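Local coordinates for plasmodesmata-located protein 5 (Arabidopsis thaliana, PDB 6GRE) that restricts plasmodesmata permeability during salicylic acid-triggered immune responses by regulating callose deposition, thereby modulating cell-to-cell trafficking in plants, at residues A[8-13]-A[97-102]; A[61-66]-A[167-172]; A[121-126]-A[198-203]. One frame throughout, in Å; residues are numbered along the deposited sequence.

Contact 1 (A[8-13]-A[97-102]); sequences YIYAVC and FLQMEN
Gln-99 reaches across to Tyr-10 with the aliphatic part of its side chain and turns its amide back to the carbonyl of the next residue, Met-100. Gln-99 CB sits over one face of the tyrosine ring in a CH-pi contact, 3.6 Å from the Tyr-10 centroid. Gln-99 CG, held anti to the backbone N (chi1 -179°), carries the chain past the rim of that ring, 3.8 Å from Tyr-10 CE2. A bend at chi2 then swings the amide off the ring. Gln-99 OE1 lies 3.7 Å from Tyr-10 OH, and Gln-99 NE2 gives an almost straight bond of 2.9 Å to Met-100 O. This in-plane bond fixes the group's rotation.

The Tyr-10 ring also turns its edge to the face of Phe-97, a T-shaped pair with centroids 5.3 Å apart in the phenylalanine conformer described. On the other side of the sheet Leu-98 CD1 touches Ala-11 CB at 3.6 Å and meets the ring of Tyr-8; Leu-98 also leans on Leu-89 of helix 72-90.

Val-12 and Phe-97 each give their backbone N-H to the other's carbonyl. Gln-99 O receives Ile-9 N at 2.8 Å and, weakly, Tyr-10 N. Two residues thus face one: a classic beta bulge, here where edge strand 10-13 begins in the five-stranded antiparallel sheet of the first Gnk2-homologous (DUF26) domain.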
loop_
_atom_site.group_PDB
_atom_site.type_symbol
_atom_site.label_atom_id
_atom_site.label_comp_id
_atom_site.label_asym_id
_atom_site.label_seq_id
_atom_site.Cartn_x
_atom_site.Cartn_y
_atom_site.Cartn_z
ATOM N N TYR A 8 12.263 -1.509 -1.365
ATOM C CA TYR A 8 11.009 -1.016 -0.818
ATOM C C TYR A 8 10.839 0.460 -1.185
ATOM O O TYR A 8 11.775 1.150 -1.571
ATOM C CB TYR A 8 10.964 -1.223 0.692
ATOM C CG TYR A 8 11.869 -0.319 1.485
ATOM C CD1 TYR A 8 13.228 -0.593 1.607
ATOM C CD2 TYR A 8 11.374 0.794 2.129
ATOM C CE1 TYR A 8 14.060 0.232 2.346
ATOM C CE2 TYR A 8 12.188 1.633 2.865
ATOM C CZ TYR A 8 13.539 1.347 2.974
ATOM O OH TYR A 8 14.335 2.172 3.706
ATOM N N ILE A 9 9.617 0.957 -1.030
ATOM C CA ILE A 9 9.318 2.339 -1.377
ATOM C C ILE A 9 9.353 3.217 -0.133
ATOM O O ILE A 9 9.984 4.246 -0.144
ATOM C CB ILE A 9 7.965 2.422 -2.105
ATOM C CG1 ILE A 9 7.998 1.552 -3.360
ATOM C CG2 ILE A 9 7.566 3.864 -2.403
ATOM C CD1 ILE A 9 6.708 1.515 -4.143
ATOM N N TYR A 10 8.665 2.816 0.944
ATOM C CA TYR A 10 8.749 3.537 2.184
ATOM C C TYR A 10 8.422 2.577 3.321
ATOM O O TYR A 10 7.806 1.531 3.112
ATOM C CB TYR A 10 7.835 4.766 2.231
ATOM C CG TYR A 10 6.359 4.483 2.140
ATOM C CD1 TYR A 10 5.668 4.011 3.238
ATOM C CD2 TYR A 10 5.677 4.647 0.960
ATOM C CE1 TYR A 10 4.311 3.745 3.183
ATOM C CE2 TYR A 10 4.309 4.435 0.894
ATOM C CZ TYR A 10 3.629 3.979 2.002
ATOM O OH TYR A 10 2.281 3.728 1.936
ATOM N N ALA A 11 8.930 2.939 4.493
ATOM C CA ALA A 11 8.623 2.294 5.748
ATOM C C ALA A 11 8.191 3.374 6.746
ATOM O O ALA A 11 8.832 4.428 6.891
ATOM C CB ALA A 11 9.823 1.520 6.239
ATOM N N VAL A 12 7.089 3.144 7.447
ATOM C CA VAL A 12 6.689 3.989 8.530
ATOM C C VAL A 12 6.714 3.149 9.807
ATOM O O VAL A 12 6.028 2.119 9.863
ATOM C CB VAL A 12 5.284 4.563 8.319
ATOM C CG1 VAL A 12 4.930 5.544 9.430
ATOM C CG2 VAL A 12 5.147 5.181 6.943
ATOM N N CYS A 13 7.428 3.646 10.833
ATOM C CA CYS A 13 7.707 2.918 12.094
ATOM C C CYS A 13 7.404 3.851 13.273
ATOM O O CYS A 13 7.950 4.940 13.330
ATOM C CB CYS A 13 9.163 2.464 12.145
ATOM S SG CYS A 13 9.786 1.693 10.625
ATOM N N PHE A 97 4.678 -0.140 8.812
ATOM C CA PHE A 97 4.019 -0.069 7.513
ATOM C C PHE A 97 5.124 -0.098 6.457
ATOM O O PHE A 97 5.889 0.866 6.414
ATOM C CB PHE A 97 3.150 1.201 7.482
ATOM C CG PHE A 97 2.290 1.428 6.257
ATOM C CD1 PHE A 97 2.135 0.452 5.285
ATOM C CD2 PHE A 97 1.580 2.610 6.104
ATOM C CE1 PHE A 97 1.358 0.662 4.156
ATOM C CE2 PHE A 97 0.805 2.819 4.970
ATOM C CZ PHE A 97 0.668 1.839 4.021
ATOM N N LEU A 98 5.180 -1.152 5.651
ATOM C CA LEU A 98 6.168 -1.252 4.608
ATOM C C LEU A 98 5.454 -1.400 3.267
ATOM O O LEU A 98 4.655 -2.310 3.086
ATOM C CB LEU A 98 7.088 -2.439 4.890
ATOM C CG LEU A 98 8.316 -2.553 4.005
ATOM C CD1 LEU A 98 9.304 -1.446 4.299
ATOM C CD2 LEU A 98 8.981 -3.894 4.215
ATOM N N GLN A 99 5.737 -0.456 2.356
ATOM C CA GLN A 99 5.185 -0.447 1.035
ATOM C C GLN A 99 6.297 -0.790 0.055
ATOM O O GLN A 99 7.330 -0.142 0.056
ATOM C CB GLN A 99 4.636 0.928 0.668
ATOM C CG GLN A 99 4.024 0.990 -0.722
ATOM C CD GLN A 99 2.674 0.330 -0.798
ATOM O OE1 GLN A 99 1.757 0.744 -0.108
ATOM N NE2 GLN A 99 2.554 -0.692 -1.629
ATOM N N MET A 100 6.049 -1.819 -0.736
ATOM C CA MET A 100 6.861 -2.212 -1.888
ATOM C C MET A 100 6.057 -1.942 -3.159
ATOM O O MET A 100 4.880 -1.625 -3.104
ATOM C CB MET A 100 7.202 -3.697 -1.798
ATOM C CG MET A 100 8.186 -3.934 -0.689
ATOM S SD MET A 100 8.482 -5.662 -0.308
ATOM C CE MET A 100 9.290 -6.215 -1.806
ATOM N N GLU A 101 6.703 -2.075 -4.309
ATOM C CA GLU A 101 6.030 -1.861 -5.557
ATOM C C GLU A 101 4.792 -2.765 -5.661
ATOM O O GLU A 101 3.719 -2.293 -6.042
ATOM C CB GLU A 101 7.006 -2.119 -6.701
ATOM C CG GLU A 101 6.458 -1.757 -8.063
ATOM C CD GLU A 101 6.339 -0.280 -8.410
ATOM O OE1 GLU A 101 6.707 0.592 -7.577
ATOM O OE2 GLU A 101 5.901 -0.002 -9.544
ATOM N N ASN A 102 4.929 -4.040 -5.292
ATOM C CA ASN A 102 3.896 -5.023 -5.598
ATOM C C ASN A 102 3.110 -5.482 -4.357
ATOM O O ASN A 102 2.197 -6.277 -4.489
ATOM C CB ASN A 102 4.507 -6.236 -6.280
ATOM C CG ASN A 102 4.917 -5.917 -7.703
ATOM O OD1 ASN A 102 4.501 -4.900 -8.248
ATOM N ND2 ASN A 102 5.722 -6.786 -8.285
#

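Contact 2 (A[61-66]-A[167-172]); sequences YGIYQC and QCSGDL
The amides of Gln-65 and Gln-167 are the flat groups of this contact. They arrive from opposite directions with planes 70° apart, so they meet crosswise and do not stack; as deposited, Gln-65 OE1 lies 3.0 Å from Gln-167 OE1, and the Gln-167 amide lies beside Cys-66 O. The setting is the junction of the tandem DUF26 ectodomain, where strand 60-66 of the first domain faces the end of strand 162-168 of the second and the type I beta turn from Ser-169 to Leu-172 that follows it.

Gln-65 extends fully toward the turn, its CG anti to the backbone N (chi1 -175°), and this long reach spans backbones that stay apart: the nearest CA atoms, those of Gln-65 and Gly-170, are 6.9 Å from each other. The amide oxygen and nitrogen of both glutamines are probably interchanged in the model. In the conformer described, Gln-65 OE1 lies 2.8 Å from Cys-168 O, and on the other arm of the amide Gln-65 NE2 lies 2.7 Å from Gly-170 N. Both may be hydrogen bonds if the amide is turned over.

Two disulfides flank the junction, Cys-66 with Cys-75 and Cys-168 with Cys-177. Asp-171 touches an N-acetylglucosamine and forms a salt bridge through OD2 with Lys-204. Asp-171 OD1 takes a 2.6 Å hydrogen bond from Ser-169 OG, met nearly head-on. That same hydroxyl is covered from the first domain by the tip of Ile-63, whose CD1 lies 3.3 Å from Ser-169 OG.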
loop_
_atom_site.group_PDB
_atom_site.type_symbol
_atom_site.label_atom_id
_atom_site.label_comp_id
_atom_site.label_asym_id
_atom_site.label_seq_id
_atom_site.Cartn_x
_atom_site.Cartn_y
_atom_site.Cartn_z
ATOM N N TYR A 61 -2.628 -6.196 15.320
ATOM C CA TYR A 61 -3.562 -6.141 14.219
ATOM C C TYR A 61 -2.758 -5.866 12.953
ATOM O O TYR A 61 -1.906 -4.999 12.948
ATOM C CB TYR A 61 -4.575 -5.014 14.420
ATOM C CG TYR A 61 -5.357 -5.100 15.711
ATOM C CD1 TYR A 61 -4.826 -4.597 16.887
ATOM C CD2 TYR A 61 -6.615 -5.672 15.750
ATOM C CE1 TYR A 61 -5.528 -4.669 18.080
ATOM C CE2 TYR A 61 -7.334 -5.750 16.936
ATOM C CZ TYR A 61 -6.782 -5.245 18.101
ATOM O OH TYR A 61 -7.485 -5.340 19.277
ATOM N N GLY A 62 -3.096 -6.575 11.883
ATOM C CA GLY A 62 -2.351 -6.321 10.666
ATOM C C GLY A 62 -3.089 -6.726 9.420
ATOM O O GLY A 62 -4.081 -7.473 9.435
ATOM N N ILE A 63 -2.543 -6.228 8.304
ATOM C CA ILE A 63 -2.955 -6.655 6.985
ATOM C C ILE A 63 -1.721 -6.865 6.110
ATOM O O ILE A 63 -0.652 -6.282 6.364
ATOM C CB ILE A 63 -3.893 -5.623 6.314
ATOM C CG1 ILE A 63 -3.154 -4.318 5.985
ATOM C CG2 ILE A 63 -5.132 -5.369 7.151
ATOM C CD1 ILE A 63 -3.905 -3.373 5.065
ATOM N N TYR A 64 -1.905 -7.640 5.046
ATOM C CA TYR A 64 -1.057 -7.465 3.870
ATOM C C TYR A 64 -1.954 -7.272 2.657
ATOM O O TYR A 64 -3.131 -7.625 2.661
ATOM C CB TYR A 64 -0.152 -8.665 3.614
ATOM C CG TYR A 64 -0.904 -9.873 3.138
ATOM C CD1 TYR A 64 -1.481 -10.740 4.055
ATOM C CD2 TYR A 64 -1.057 -10.161 1.790
ATOM C CE1 TYR A 64 -2.206 -11.844 3.645
ATOM C CE2 TYR A 64 -1.777 -11.265 1.366
ATOM C CZ TYR A 64 -2.363 -12.111 2.298
ATOM O OH TYR A 64 -3.065 -13.217 1.906
ATOM N N GLN A 65 -1.387 -6.680 1.608
ATOM C CA GLN A 65 -2.099 -6.541 0.374
ATOM C C GLN A 65 -1.127 -6.530 -0.795
ATOM O O GLN A 65 -0.195 -5.752 -0.832
ATOM C CB GLN A 65 -2.875 -5.240 0.322
ATOM C CG GLN A 65 -3.739 -5.142 -0.928
ATOM C CD GLN A 65 -4.710 -4.004 -0.792
ATOM O OE1 GLN A 65 -5.405 -3.627 -1.742
ATOM N NE2 GLN A 65 -4.792 -3.469 0.411
ATOM N N CYS A 66 -1.386 -7.446 -1.726
ATOM C CA CYS A 66 -0.644 -7.521 -2.983
ATOM C C CYS A 66 -1.408 -6.762 -4.066
ATOM O O CYS A 66 -2.627 -6.665 -4.017
ATOM C CB CYS A 66 -0.462 -8.975 -3.403
ATOM S SG CYS A 66 0.684 -9.840 -2.293
ATOM N N GLN A 167 -4.426 1.812 -6.194
ATOM C CA GLN A 167 -4.897 0.736 -5.297
ATOM C C GLN A 167 -5.259 1.357 -3.951
ATOM O O GLN A 167 -4.538 2.254 -3.447
ATOM C CB GLN A 167 -3.874 -0.387 -5.055
ATOM C CG GLN A 167 -4.474 -1.629 -4.352
ATOM C CD GLN A 167 -3.803 -3.008 -4.479
ATOM O OE1 GLN A 167 -4.425 -4.121 -4.564
ATOM N NE2 GLN A 167 -2.500 -2.977 -4.380
ATOM N N CYS A 168 -6.374 0.906 -3.395
ATOM C CA CYS A 168 -6.786 1.197 -2.037
ATOM C C CYS A 168 -6.464 0.042 -1.112
ATOM O O CYS A 168 -6.597 -1.108 -1.497
ATOM C CB CYS A 168 -8.291 1.296 -1.948
ATOM S SG CYS A 168 -8.834 2.769 -2.805
ATOM N N SER A 169 -6.083 0.352 0.125
ATOM C CA SER A 169 -5.994 -0.641 1.156
ATOM C C SER A 169 -7.324 -1.415 1.198
ATOM O O SER A 169 -8.386 -0.819 1.184
ATOM C CB SER A 169 -5.676 0.054 2.436
ATOM O OG SER A 169 -5.331 -0.855 3.470
ATOM N N GLY A 170 -7.214 -2.735 1.337
ATOM C CA GLY A 170 -8.342 -3.665 1.167
ATOM C C GLY A 170 -9.395 -3.517 2.236
ATOM O O GLY A 170 -10.487 -4.055 2.059
ATOM N N ASP A 171 -9.091 -2.806 3.332
ATOM C CA ASP A 171 -10.031 -2.635 4.430
ATOM C C ASP A 171 -10.998 -1.474 4.197
ATOM O O ASP A 171 -11.973 -1.343 4.950
ATOM C CB ASP A 171 -9.302 -2.391 5.745
ATOM C CG ASP A 171 -8.479 -1.130 5.701
ATOM O OD1 ASP A 171 -7.530 -1.098 4.851
ATOM O OD2 ASP A 171 -8.812 -0.172 6.419
ATOM N N LEU A 172 -10.748 -0.622 3.191
ATOM C CA LEU A 172 -11.597 0.525 2.929
ATOM C C LEU A 172 -12.884 0.057 2.246
ATOM O O LEU A 172 -12.850 -0.841 1.422
ATOM C CB LEU A 172 -10.924 1.547 2.009
ATOM C CG LEU A 172 -9.694 2.272 2.563
ATOM C CD1 LEU A 172 -9.334 3.442 1.663
ATOM C CD2 LEU A 172 -9.929 2.734 3.974
#

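Contact 3 (A[121-126]-A[198-203]); sequences ILNKCG and GYVYLS. With EDO (1,2-ethanediol), chain J; EDO (1,2-ethanediol), chain G.
Tyr-201 and Tyr-199 each present a carbonyl that holds two donors from strand 120-125, the edge strand paired antiparallel with strand 198-202 in the sheet of the second DUF26 domain. Tyr-201 O takes Ile-121 N at 2.9 Å and Leu-122 N slightly farther off; two residues thus face one, a classic beta bulge. Tyr-201 N answers with a 2.8 Å bond to Leu-122 O, and Tyr-199 N with one of 2.9 Å to Lys-124 O. Tyr-199 O accepts Lys-124 N in its carbonyl plane, whereas the second donor, Asn-123 ND2 at 2.9 Å, comes from 42° above that plane. Val-200 CG2 packs against this asparagine amide.

Farther out, the Tyr-199 ring folds back over strand 120-125, because its CG is wedged between the backbone N and the carbonyl carbon (chi1 46°). Lys-124 runs alongside in the same direction, with Lys-124 CB 3.5 Å from Tyr-199 CZ. Leu-122 CD2 meets the ring obliquely, 3.7 Å from Tyr-199 CE1. Tyr-199 OH shares a 2.8 Å hydrogen bond with O1 of an ethanediol, probably from the crystallisation liquor.

Ile-121 and Ser-203 line the pocket of the bound 2-(2-ethoxyethoxy)ethanol, and Tyr-201 OH bonds to Arg-208. The chemistry implies a division of labour: backbone bonds and one side-chain amide join the strands, Leu-122 and Tyr-201 meet Ile-9 of the first domain, and the Lys-124/Tyr-199 end turns toward the ethanediol.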
loop_
_atom_site.group_PDB
_atom_site.type_symbol
_atom_site.label_atom_id
_atom_site.label_comp_id
_atom_site.label_asym_id
_atom_site.label_seq_id
_atom_site.Cartn_x
_atom_site.Cartn_y
_atom_site.Cartn_z
ATOM N N ILE A 121 1.899 10.400 2.499
ATOM C CA ILE A 121 3.156 9.844 2.882
ATOM C C ILE A 121 4.238 10.316 1.916
ATOM O O ILE A 121 5.207 10.945 2.334
ATOM C CB ILE A 121 3.103 8.322 3.010
ATOM C CG1 ILE A 121 2.075 7.928 4.071
ATOM C CG2 ILE A 121 4.490 7.767 3.293
ATOM C CD1 ILE A 121 1.843 6.459 4.204
ATOM N N LEU A 122 4.104 10.023 0.622
ATOM C CA LEU A 122 5.204 10.237 -0.312
ATOM C C LEU A 122 4.637 10.542 -1.695
ATOM O O LEU A 122 3.789 9.827 -2.206
ATOM C CB LEU A 122 6.047 8.965 -0.389
ATOM C CG LEU A 122 7.088 8.913 -1.510
ATOM C CD1 LEU A 122 8.171 9.949 -1.288
ATOM C CD2 LEU A 122 7.735 7.547 -1.586
ATOM N N ASN A 123 5.114 11.608 -2.318
ATOM C CA ASN A 123 4.778 11.979 -3.678
ATOM C C ASN A 123 6.078 12.344 -4.387
ATOM O O ASN A 123 6.785 13.254 -3.955
ATOM C CB ASN A 123 3.776 13.129 -3.677
ATOM C CG ASN A 123 3.438 13.772 -5.000
ATOM O OD1 ASN A 123 2.976 14.906 -4.990
ATOM N ND2 ASN A 123 3.655 13.102 -6.110
ATOM N N LYS A 124 6.401 11.639 -5.467
ATOM C CA LYS A 124 7.545 12.010 -6.288
ATOM C C LYS A 124 7.087 12.071 -7.735
ATOM O O LYS A 124 6.278 11.245 -8.179
ATOM C CB LYS A 124 8.696 11.010 -6.172
ATOM C CG LYS A 124 9.953 11.404 -6.936
ATOM C CD LYS A 124 11.204 10.728 -6.510
ATOM C CE LYS A 124 12.393 11.394 -7.171
ATOM N NZ LYS A 124 13.608 10.558 -7.028
ATOM N N CYS A 125 7.519 13.093 -8.462
ATOM C CA CYS A 125 7.258 13.265 -9.886
ATOM C C CYS A 125 8.525 13.040 -10.702
ATOM O O CYS A 125 9.638 13.369 -10.264
ATOM C CB CYS A 125 6.777 14.658 -10.223
ATOM S SG CYS A 125 5.246 15.145 -9.386
ATOM N N GLY A 126 8.354 12.534 -11.919
ATOM C CA GLY A 126 9.463 12.441 -12.878
ATOM C C GLY A 126 9.782 13.796 -13.471
ATOM O O GLY A 126 9.184 14.819 -13.123
ATOM N N GLY A 198 5.092 9.460 -12.189
ATOM C CA GLY A 198 5.050 9.975 -10.835
ATOM C C GLY A 198 4.195 9.085 -9.974
ATOM O O GLY A 198 3.517 8.166 -10.451
ATOM N N TYR A 199 4.227 9.322 -8.675
ATOM C CA TYR A 199 3.484 8.492 -7.756
ATOM C C TYR A 199 3.045 9.301 -6.552
ATOM O O TYR A 199 3.747 10.214 -6.107
ATOM C CB TYR A 199 4.222 7.234 -7.311
ATOM C CG TYR A 199 5.662 7.381 -6.886
ATOM C CD1 TYR A 199 6.013 7.843 -5.623
ATOM C CD2 TYR A 199 6.686 6.988 -7.731
ATOM C CE1 TYR A 199 7.339 7.889 -5.209
ATOM C CE2 TYR A 199 8.017 7.054 -7.343
ATOM C CZ TYR A 199 8.335 7.514 -6.080
ATOM O OH TYR A 199 9.672 7.574 -5.740
ATOM N N VAL A 200 1.871 8.972 -6.021
ATOM C CA VAL A 200 1.339 9.546 -4.816
ATOM C C VAL A 200 0.929 8.397 -3.914
ATOM O O VAL A 200 0.007 7.629 -4.262
ATOM C CB VAL A 200 0.106 10.426 -5.076
ATOM C CG1 VAL A 200 -0.554 10.885 -3.798
ATOM C CG2 VAL A 200 0.443 11.610 -5.943
ATOM N N TYR A 201 1.507 8.319 -2.731
ATOM C CA TYR A 201 1.181 7.343 -1.714
ATOM C C TYR A 201 0.546 8.106 -0.561
ATOM O O TYR A 201 1.239 8.926 0.082
ATOM C CB TYR A 201 2.435 6.570 -1.264
ATOM C CG TYR A 201 2.950 5.610 -2.301
ATOM C CD1 TYR A 201 2.420 4.329 -2.418
ATOM C CD2 TYR A 201 3.901 5.997 -3.220
ATOM C CE1 TYR A 201 2.830 3.454 -3.407
ATOM C CE2 TYR A 201 4.327 5.139 -4.228
ATOM C CZ TYR A 201 3.746 3.891 -4.345
ATOM O OH TYR A 201 4.199 3.081 -5.345
ATOM N N LEU A 202 -0.737 7.833 -0.322
ATOM C CA LEU A 202 -1.435 8.298 0.870
ATOM C C LEU A 202 -1.472 7.154 1.862
ATOM O O LEU A 202 -1.162 6.007 1.568
ATOM C CB LEU A 202 -2.839 8.764 0.516
ATOM C CG LEU A 202 -2.936 9.795 -0.602
ATOM C CD1 LEU A 202 -4.395 10.208 -0.806
ATOM C CD2 LEU A 202 -2.041 11.014 -0.360
ATOM N N SER A 203 -1.914 7.447 3.080
ATOM C CA SER A 203 -1.876 6.415 4.061
ATOM C C SER A 203 -2.638 5.147 3.632
ATOM O O SER A 203 -2.167 4.035 3.829
ATOM C CB SER A 203 -2.394 6.944 5.370
ATOM O OG SER A 203 -2.316 5.939 6.357
HETATM C C1 EDO J . 12.502 14.243 -11.784
HETATM O O1 EDO J . 12.424 13.386 -10.648
HETATM C C2 EDO J . 12.099 15.667 -11.495
HETATM O O2 EDO J . 12.480 16.591 -12.526
HETATM C C1 EDO G . 12.704 6.999 -7.322
HETATM O O1 EDO G . 11.378 6.728 -7.799
HETATM C C2 EDO G . 13.438 7.889 -8.316
HETATM O O2 EDO G . 13.889 7.126 -9.439
#

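Overall arrangement
Contacts 1 and 3 hold equivalent elements of the two domains: each pairs the first, outermost strand of a five-stranded antiparallel sheet with the fourth in chain order, its neighbour in the sheet, and each starts at a bulge. Both are partly buried, and they touch each other across the domain boundary, where Tyr-10 CE2 lies 3.6 Å from Tyr-201 CB. Contact 2 differs in kind. It is almost wholly buried, joins the domains directly, and relies on side chains and a turn where the other two rely on paired backbones. Its strand 60-66 belongs to the sheet of contact 1, and its strand 162-168 to that of contact 3. The two domains thus meet both at contact 2 and where contacts 1 and 3 touch.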